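Local coordinates for CBS domain protein (Porphyromonas gingivalis, PDB 2NQW), which is of unknown function but belongs to a family of CBS-domain membrane proteins and may bind flavin adenine dinucleotide, this piece being its transporter associated domain, at residues T77-K81 and R82-E86; G51-L54 and E55-E59; K10-G13 and D14-L18. One frame throughout, in Å; residues are numbered along the deposited sequence. Where two conformers were deposited one is given.

Contact 1: residues T77-K81 and R82-E86; sequences TQMDK and RRIIE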
loop_
_atom_site.group_PDB
_atom_site.type_symbol
_atom_site.label_atom_id
_atom_site.label_comp_id
_atom_site.label_asym_id
_atom_site.label_seq_id
_atom_site.Cartn_x
_atom_site.Cartn_y
_atom_site.Cartn_z
ATOM N N THR A 77 6.270 1.817 -6.658
ATOM C CA THR A 77 6.500 2.541 -7.909
ATOM C C THR A 77 7.625 3.572 -7.783
ATOM O O THR A 77 8.218 3.932 -8.795
ATOM C CB THR A 77 5.219 3.245 -8.365
ATOM O OG1 THR A 77 4.724 4.034 -7.273
ATOM C CG2 THR A 77 4.185 2.188 -8.818
ATOM N N GLN A 78 7.896 4.049 -6.566
ATOM C CA GLN A 78 9.006 5.006 -6.368
ATOM C C GLN A 78 9.658 4.771 -5.025
ATOM O O GLN A 78 8.972 4.463 -4.035
ATOM C CB GLN A 78 8.515 6.454 -6.404
ATOM C CG GLN A 78 7.893 6.861 -7.735
ATOM C CD GLN A 78 7.640 8.350 -7.765
ATOM O OE1 GLN A 78 8.580 9.157 -7.605
ATOM N NE2 GLN A 78 6.396 8.728 -7.962
HETATM N N MSE A 79 10.988 4.955 -4.999
HETATM C CA MSE A 79 11.757 4.976 -3.764
HETATM C C MSE A 79 12.689 6.157 -3.821
HETATM O O MSE A 79 13.059 6.587 -4.916
HETATM C CB MSE A 79 12.626 3.716 -3.606
HETATM C CG MSE A 79 11.795 2.469 -3.323
HETATM SE SE MSE A 79 12.829 0.899 -2.908
HETATM C CE MSE A 79 13.590 1.502 -1.232
ATOM N N ASP A 80 13.081 6.662 -2.656
ATOM C CA ASP A 80 14.253 7.550 -2.589
ATOM C C ASP A 80 15.465 6.636 -2.340
ATOM O O ASP A 80 15.408 5.448 -2.723
ATOM C CB ASP A 80 14.041 8.721 -1.608
ATOM C CG ASP A 80 13.749 8.291 -0.189
ATOM O OD1 ASP A 80 14.119 7.158 0.213
ATOM O OD2 ASP A 80 13.149 9.133 0.538
ATOM N N LYS A 81 16.551 7.104 -1.743
ATOM C CA LYS A 81 17.704 6.210 -1.659
ATOM C C LYS A 81 17.445 5.032 -0.722
ATOM O O LYS A 81 18.058 3.970 -0.901
ATOM C CB LYS A 81 18.929 6.974 -1.178
ATOM C CG LYS A 81 19.538 7.824 -2.321
ATOM C CD LYS A 81 20.685 8.650 -1.772
ATOM C CE LYS A 81 21.226 9.631 -2.809
ATOM N NZ LYS A 81 21.857 8.913 -3.947
ATOM N N ARG A 82 16.553 5.176 0.244
ATOM C CA ARG A 82 16.336 4.123 1.244
ATOM C C ARG A 82 14.906 3.748 1.539
ATOM O O ARG A 82 14.695 2.731 2.196
ATOM C CB ARG A 82 16.989 4.484 2.599
ATOM C CG ARG A 82 18.485 4.720 2.538
ATOM C CD ARG A 82 19.229 3.423 2.267
ATOM N NE ARG A 82 20.662 3.677 2.110
ATOM C CZ ARG A 82 21.497 2.819 1.538
ATOM N NH1 ARG A 82 21.045 1.615 1.139
ATOM N NH2 ARG A 82 22.787 3.125 1.410
ATOM N N ARG A 83 13.927 4.534 1.101
ATOM C CA ARG A 83 12.532 4.337 1.562
ATOM C C ARG A 83 11.575 4.199 0.405
ATOM O O ARG A 83 11.759 4.872 -0.625
ATOM C CB ARG A 83 12.063 5.542 2.429
ATOM C CG ARG A 83 13.036 5.976 3.513
ATOM C CD ARG A 83 13.283 4.876 4.530
ATOM N NE ARG A 83 13.926 5.404 5.729
ATOM C CZ ARG A 83 13.286 5.898 6.790
ATOM N NH1 ARG A 83 11.960 5.928 6.844
ATOM N NH2 ARG A 83 13.985 6.359 7.819
ATOM N N ILE A 84 10.543 3.373 0.609
ATOM C CA ILE A 84 9.403 3.380 -0.303
ATOM C C ILE A 84 8.662 4.697 -0.174
ATOM O O ILE A 84 8.200 5.035 0.925
ATOM C CB ILE A 84 8.429 2.254 0.082
ATOM C CG1 ILE A 84 9.080 0.875 -0.137
ATOM C CG2 ILE A 84 7.161 2.372 -0.773
ATOM C CD1 ILE A 84 8.282 -0.266 0.546
ATOM N N ILE A 85 8.554 5.445 -1.271
ATOM C CA ILE A 85 7.839 6.716 -1.241
ATOM C C ILE A 85 6.512 6.682 -2.007
ATOM O O ILE A 85 5.671 7.536 -1.740
ATOM C CB ILE A 85 8.712 7.890 -1.633
ATOM C CG1 ILE A 85 9.091 7.851 -3.102
ATOM C CG2 ILE A 85 9.944 7.985 -0.704
ATOM C CD1 ILE A 85 9.986 9.071 -3.539
ATOM N N GLU A 86 6.310 5.715 -2.910
ATOM C CA GLU A 86 4.997 5.609 -3.551
ATOM C C GLU A 86 4.697 4.143 -3.788
ATOM O O GLU A 86 5.569 3.383 -4.230
ATOM C CB GLU A 86 4.978 6.344 -4.878
ATOM C CG GLU A 86 3.566 6.436 -5.512
ATOM C CD GLU A 86 3.647 7.183 -6.827
ATOM O OE1 GLU A 86 4.224 6.628 -7.784
ATOM O OE2 GLU A 86 3.126 8.321 -6.915
#
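E86 OE1 is gripped twice from the strand beside it: T77 OG1 donates to its anti lone pair over 2.7 Å, and Q78 NE2 comes down from above the carboxylate plane over 3.0 Å. These residues sit in the beta hairpin of strands 72-79 and 84-89, where classic beta bulges shift the register by one residue between Q78 and M79. T77 places its hydroxyl between its own backbone N and carbonyl carbon (chi1 52°), the rotamer that turns OG1 to the glutamate. The amide of Q78 stands nearly perpendicular to the carboxylate, 82° between planes, while NE2 keeps its acceptor in the amide plane. At the bulge Q78 O takes both I85 N and E86 N, from the same face of its plane. Nearer the loop, D80 OD1 receives R83 N at 2.8 Å and R82 N at 3.1 Å, so one carboxylate oxygen holds the turn, and D80 N bonds back to R83 O. Packing completes the contact: I85 CG1 lies 3.6 Å from Q78 CB, and I85 CG2 rests 3.6 Å from D80 OD2. M79 and I84 both touch P61 outside the hairpin, and the selenomethionine M79 bends at chi3 to bring CE within 3.7 Å of R83 C.

Contact 2: residues G51-L54 and E55-E59; sequences GLFL and EIKQE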
loop_
_atom_site.group_PDB
_atom_site.type_symbol
_atom_site.label_atom_id
_atom_site.label_comp_id
_atom_site.label_asym_id
_atom_site.label_seq_id
_atom_site.Cartn_x
_atom_site.Cartn_y
_atom_site.Cartn_z
ATOM N N GLY A 51 4.763 -0.104 5.537
ATOM C CA GLY A 51 4.944 -1.133 6.567
ATOM C C GLY A 51 4.230 -2.421 6.204
ATOM O O GLY A 51 4.775 -3.517 6.428
ATOM N N LEU A 52 3.009 -2.326 5.662
ATOM C CA LEU A 52 2.297 -3.535 5.256
ATOM C C LEU A 52 3.095 -4.252 4.155
ATOM O O LEU A 52 3.218 -5.479 4.168
ATOM C CB LEU A 52 0.902 -3.178 4.749
ATOM C CG LEU A 52 0.064 -4.364 4.259
ATOM C CD1 LEU A 52 -0.172 -5.399 5.370
ATOM C CD2 LEU A 52 -1.264 -3.824 3.737
ATOM N N PHE A 53 3.648 -3.495 3.201
ATOM C CA PHE A 53 4.454 -4.105 2.151
ATOM C C PHE A 53 5.619 -4.868 2.756
ATOM O O PHE A 53 5.868 -6.039 2.383
ATOM C CB PHE A 53 4.935 -2.992 1.194
ATOM C CG PHE A 53 5.396 -3.542 -0.138
ATOM C CD1 PHE A 53 4.513 -3.547 -1.219
ATOM C CD2 PHE A 53 6.693 -4.048 -0.323
ATOM C CE1 PHE A 53 4.884 -4.076 -2.452
ATOM C CE2 PHE A 53 7.063 -4.593 -1.538
ATOM C CZ PHE A 53 6.160 -4.606 -2.591
ATOM N N LEU A 54 6.329 -4.232 3.706
ATOM C CA LEU A 54 7.470 -4.903 4.346
ATOM C C LEU A 54 7.031 -6.128 5.142
ATOM O O LEU A 54 7.758 -7.123 5.235
ATOM C CB LEU A 54 8.198 -3.939 5.297
ATOM C CG LEU A 54 8.824 -2.715 4.643
ATOM C CD1 LEU A 54 9.468 -1.826 5.686
ATOM C CD2 LEU A 54 9.863 -3.127 3.577
ATOM N N GLU A 55 5.859 -6.052 5.767
ATOM C CA GLU A 55 5.362 -7.175 6.580
ATOM C C GLU A 55 5.027 -8.370 5.694
ATOM O O GLU A 55 5.214 -9.533 6.109
ATOM C CB GLU A 55 4.098 -6.736 7.328
ATOM C CG GLU A 55 3.660 -7.680 8.431
ATOM C CD GLU A 55 4.506 -7.646 9.674
ATOM O OE1 GLU A 55 5.323 -6.748 9.868
ATOM O OE2 GLU A 55 4.285 -8.522 10.544
ATOM N N ILE A 56 4.521 -8.098 4.483
ATOM C CA ILE A 56 4.245 -9.190 3.548
ATOM C C ILE A 56 5.534 -9.799 2.979
ATOM O O ILE A 56 5.679 -11.031 2.900
ATOM C CB ILE A 56 3.324 -8.722 2.391
ATOM C CG1 ILE A 56 1.942 -8.294 2.925
ATOM C CG2 ILE A 56 3.173 -9.779 1.316
ATOM C CD1 ILE A 56 1.155 -7.445 1.912
ATOM N N LYS A 57 6.466 -8.938 2.568
ATOM C CA LYS A 57 7.613 -9.405 1.779
ATOM C C LYS A 57 8.833 -9.785 2.617
ATOM O O LYS A 57 9.636 -10.595 2.177
ATOM C CB LYS A 57 7.987 -8.374 0.708
ATOM C CG LYS A 57 6.867 -8.153 -0.305
ATOM C CD LYS A 57 6.582 -9.386 -1.194
ATOM C CE LYS A 57 7.715 -9.763 -2.143
ATOM N NZ LYS A 57 8.017 -8.653 -3.093
ATOM N N GLN A 58 8.966 -9.174 3.786
ATOM C CA GLN A 58 10.016 -9.540 4.738
ATOM C C GLN A 58 11.414 -9.482 4.129
ATOM O O GLN A 58 12.260 -10.362 4.358
ATOM C CB GLN A 58 9.692 -10.898 5.342
ATOM C CG GLN A 58 8.489 -10.772 6.288
ATOM C CD GLN A 58 8.903 -10.126 7.594
ATOM O OE1 GLN A 58 9.634 -10.725 8.344
ATOM N NE2 GLN A 58 8.502 -8.839 7.822
ATOM N N GLU A 59 11.659 -8.417 3.374
ATOM C CA GLU A 59 12.960 -8.178 2.759
ATOM C C GLU A 59 13.082 -6.698 2.452
ATOM O O GLU A 59 12.064 -5.982 2.419
ATOM C CB GLU A 59 13.100 -9.004 1.477
ATOM C CG GLU A 59 12.131 -8.570 0.386
ATOM C CD GLU A 59 12.092 -9.495 -0.814
ATOM O OE1 GLU A 59 12.921 -10.435 -0.916
ATOM O OE2 GLU A 59 11.225 -9.250 -1.671
#
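K57 lies alongside the F53 ring one turn earlier, both side chains pointing the same way near the C-terminal end of helix 49-57. Its CB sits 3.6 Å from F53 O, the carbonyl that also accepts K57 N. CG, next to the backbone N (chi1 -63°), reaches F53 CE2 at 3.8 Å in an oblique approach to the ring. Three further bends, at chi2, chi3 and chi4, curl the chain so that NZ donates to T66 O and forms a long salt bridge to E59 OE2 at 3.6 Å. I56 lies over L52: CG1 is 3.3 Å from L52 O, and the two side chains cross obliquely, I56 CD1 4.0 Å from L52 CG. L52, F53 and I56 all touch F74 of strand 72-79. Where the helix stops, Q58 has positive phi, and L54 O accepts its backbone N at 2.8 Å; in one of two conformers Q58 NE2 adds a second bond. The last turn thus keeps L52, F53 and I56 against the sheet, while the carbonyl of L54, which would carry part of the helix dipole's negative end, is probably stabilised by Q58 N, and in one conformer by NE2 as well.

Contact 3: residues K10-G13 and D14-L18; sequences KVLG and DGSYL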
loop_
_atom_site.group_PDB
_atom_site.type_symbol
_atom_site.label_atom_id
_atom_site.label_comp_id
_atom_site.label_asym_id
_atom_site.label_seq_id
_atom_site.Cartn_x
_atom_site.Cartn_y
_atom_site.Cartn_z
ATOM N N LYS A 10 -3.540 9.621 -5.425
ATOM C CA LYS A 10 -4.037 9.972 -6.737
ATOM C C LYS A 10 -5.009 8.889 -7.215
ATOM O O LYS A 10 -4.798 7.687 -6.982
ATOM C CB LYS A 10 -2.896 10.088 -7.733
ATOM C CG LYS A 10 -1.851 11.170 -7.416
ATOM C CD LYS A 10 -0.727 11.158 -8.450
ATOM C CE LYS A 10 0.577 11.788 -7.913
ATOM N NZ LYS A 10 0.371 12.983 -7.051
ATOM N N VAL A 11 -6.082 9.341 -7.862
ATOM C CA VAL A 11 -7.097 8.480 -8.462
ATOM C C VAL A 11 -6.749 8.368 -9.930
ATOM O O VAL A 11 -6.741 9.383 -10.656
ATOM C CB VAL A 11 -8.487 9.147 -8.306
ATOM C CG1 VAL A 11 -9.564 8.401 -9.114
ATOM C CG2 VAL A 11 -8.831 9.189 -6.834
ATOM N N LEU A 12 -6.430 7.156 -10.388
ATOM C CA LEU A 12 -6.062 6.987 -11.790
ATOM C C LEU A 12 -7.229 6.520 -12.604
ATOM O O LEU A 12 -8.140 5.860 -12.106
ATOM C CB LEU A 12 -4.899 6.002 -11.954
ATOM C CG LEU A 12 -3.554 6.626 -11.578
ATOM C CD1 LEU A 12 -3.469 6.745 -10.093
ATOM C CD2 LEU A 12 -2.395 5.818 -12.119
ATOM N N GLY A 13 -7.193 6.864 -13.886
ATOM C CA GLY A 13 -8.292 6.525 -14.782
ATOM C C GLY A 13 -8.508 5.033 -14.960
ATOM O O GLY A 13 -9.618 4.560 -15.269
ATOM N N ASP A 14 -7.471 4.234 -14.721
ATOM C CA ASP A 14 -7.662 2.813 -14.862
ATOM C C ASP A 14 -8.265 2.126 -13.618
ATOM O O ASP A 14 -8.321 0.883 -13.563
ATOM C CB ASP A 14 -6.342 2.149 -15.276
ATOM C CG ASP A 14 -5.284 2.169 -14.167
ATOM O OD1 ASP A 14 -5.475 2.846 -13.125
ATOM O OD2 ASP A 14 -4.222 1.506 -14.366
ATOM N N GLY A 15 -8.700 2.915 -12.616
ATOM C CA GLY A 15 -9.270 2.335 -11.419
ATOM C C GLY A 15 -8.260 2.031 -10.307
ATOM O O GLY A 15 -8.639 1.572 -9.236
ATOM N N SER A 16 -6.980 2.303 -10.560
ATOM C CA SER A 16 -5.938 2.100 -9.543
ATOM C C SER A 16 -5.671 3.397 -8.788
ATOM O O SER A 16 -6.266 4.462 -9.082
ATOM C CB SER A 16 -4.651 1.593 -10.212
ATOM O OG SER A 16 -4.034 2.602 -10.981
ATOM N N TYR A 17 -4.782 3.301 -7.797
ATOM C CA TYR A 17 -4.449 4.434 -6.950
ATOM C C TYR A 17 -2.952 4.500 -6.772
ATOM O O TYR A 17 -2.281 3.481 -6.750
ATOM C CB TYR A 17 -5.111 4.281 -5.551
ATOM C CG TYR A 17 -6.594 4.073 -5.664
ATOM C CD1 TYR A 17 -7.443 5.151 -5.930
ATOM C CD2 TYR A 17 -7.129 2.798 -5.601
ATOM C CE1 TYR A 17 -8.810 4.968 -6.089
ATOM C CE2 TYR A 17 -8.490 2.583 -5.787
ATOM C CZ TYR A 17 -9.318 3.677 -6.032
ATOM O OH TYR A 17 -10.685 3.504 -6.195
ATOM N N LEU A 18 -2.444 5.700 -6.570
ATOM C CA LEU A 18 -1.046 5.875 -6.118
ATOM C C LEU A 18 -1.090 6.531 -4.747
ATOM O O LEU A 18 -1.737 7.587 -4.591
ATOM C CB LEU A 18 -0.255 6.755 -7.073
ATOM C CG LEU A 18 -0.080 6.199 -8.462
ATOM C CD1 LEU A 18 0.578 7.247 -9.378
ATOM C CD2 LEU A 18 0.832 4.956 -8.392
HETATM O O HOH W 1 -9.052 5.046 -9.586
#
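Backbone bonds join K10 and L18 in both directions: K10 N meets L18 O at 2.8 Å, and L18 N returns to K10 O. Two residues on, L12 N donates to S16 O, and within the turn G15 N donates to L12 O. A water bridges the same two carbonyls, giving a hydrogen bond to L12 O and another to S16 O. A weaker C-H contact accompanies the strand pair, Y17 CA lying 3.3 Å from K10 O. Together these bonds form the beta hairpin of strands 9-11 and 17-20, at one edge of the antiparallel sheet, closed by a type I turn from L12 to G15; G15, with positive phi, completes the turn. Side-chain polar bonds follow the turn: D14 CG lies between its backbone N and carbonyl carbon (chi1 69°), where OD1 can accept S16 OG through its syn lone pair at 2.6 Å and, in an Asx turn, S16 N from above the carboxylate plane at 3.0 Å. A further polar atom, K10 O, lies at the edge of the Y17 ring, near its plane. Apolar contacts split between the two faces. On the face of K10 and L18, in one of its two conformers, L12 CD1 reaches L18 CG at 3.8 Å, the two leucines crossing at about a right angle. On the face of V11 and Y17, V11 CG2 comes within 4.3 Å of Y17 CE1.

How the contacts relate
Along the chain the order is contact 3, contact 2, contact 1, and all belong to the transporter associated domain. Contacts 1 and 3 are hairpins of one antiparallel sheet, their centres about 19 Å apart; strands 17-20 and 84-89 are neighbours in it, and L18 CD1 meets E86 OE2 at 3.7 Å. Contact 2 is the end of helix 49-57, whose F53 and I56 pack on strands 66-69 and 72-79. It touches contact 1 where F53 CD2 meets I84 CD1 at 4.2 Å, whereas contact 3 is about 11 Å away at the nearest atoms, on the opposite side of the chain's centre. Contact 1 thus links helix and edge hairpin within this small domain.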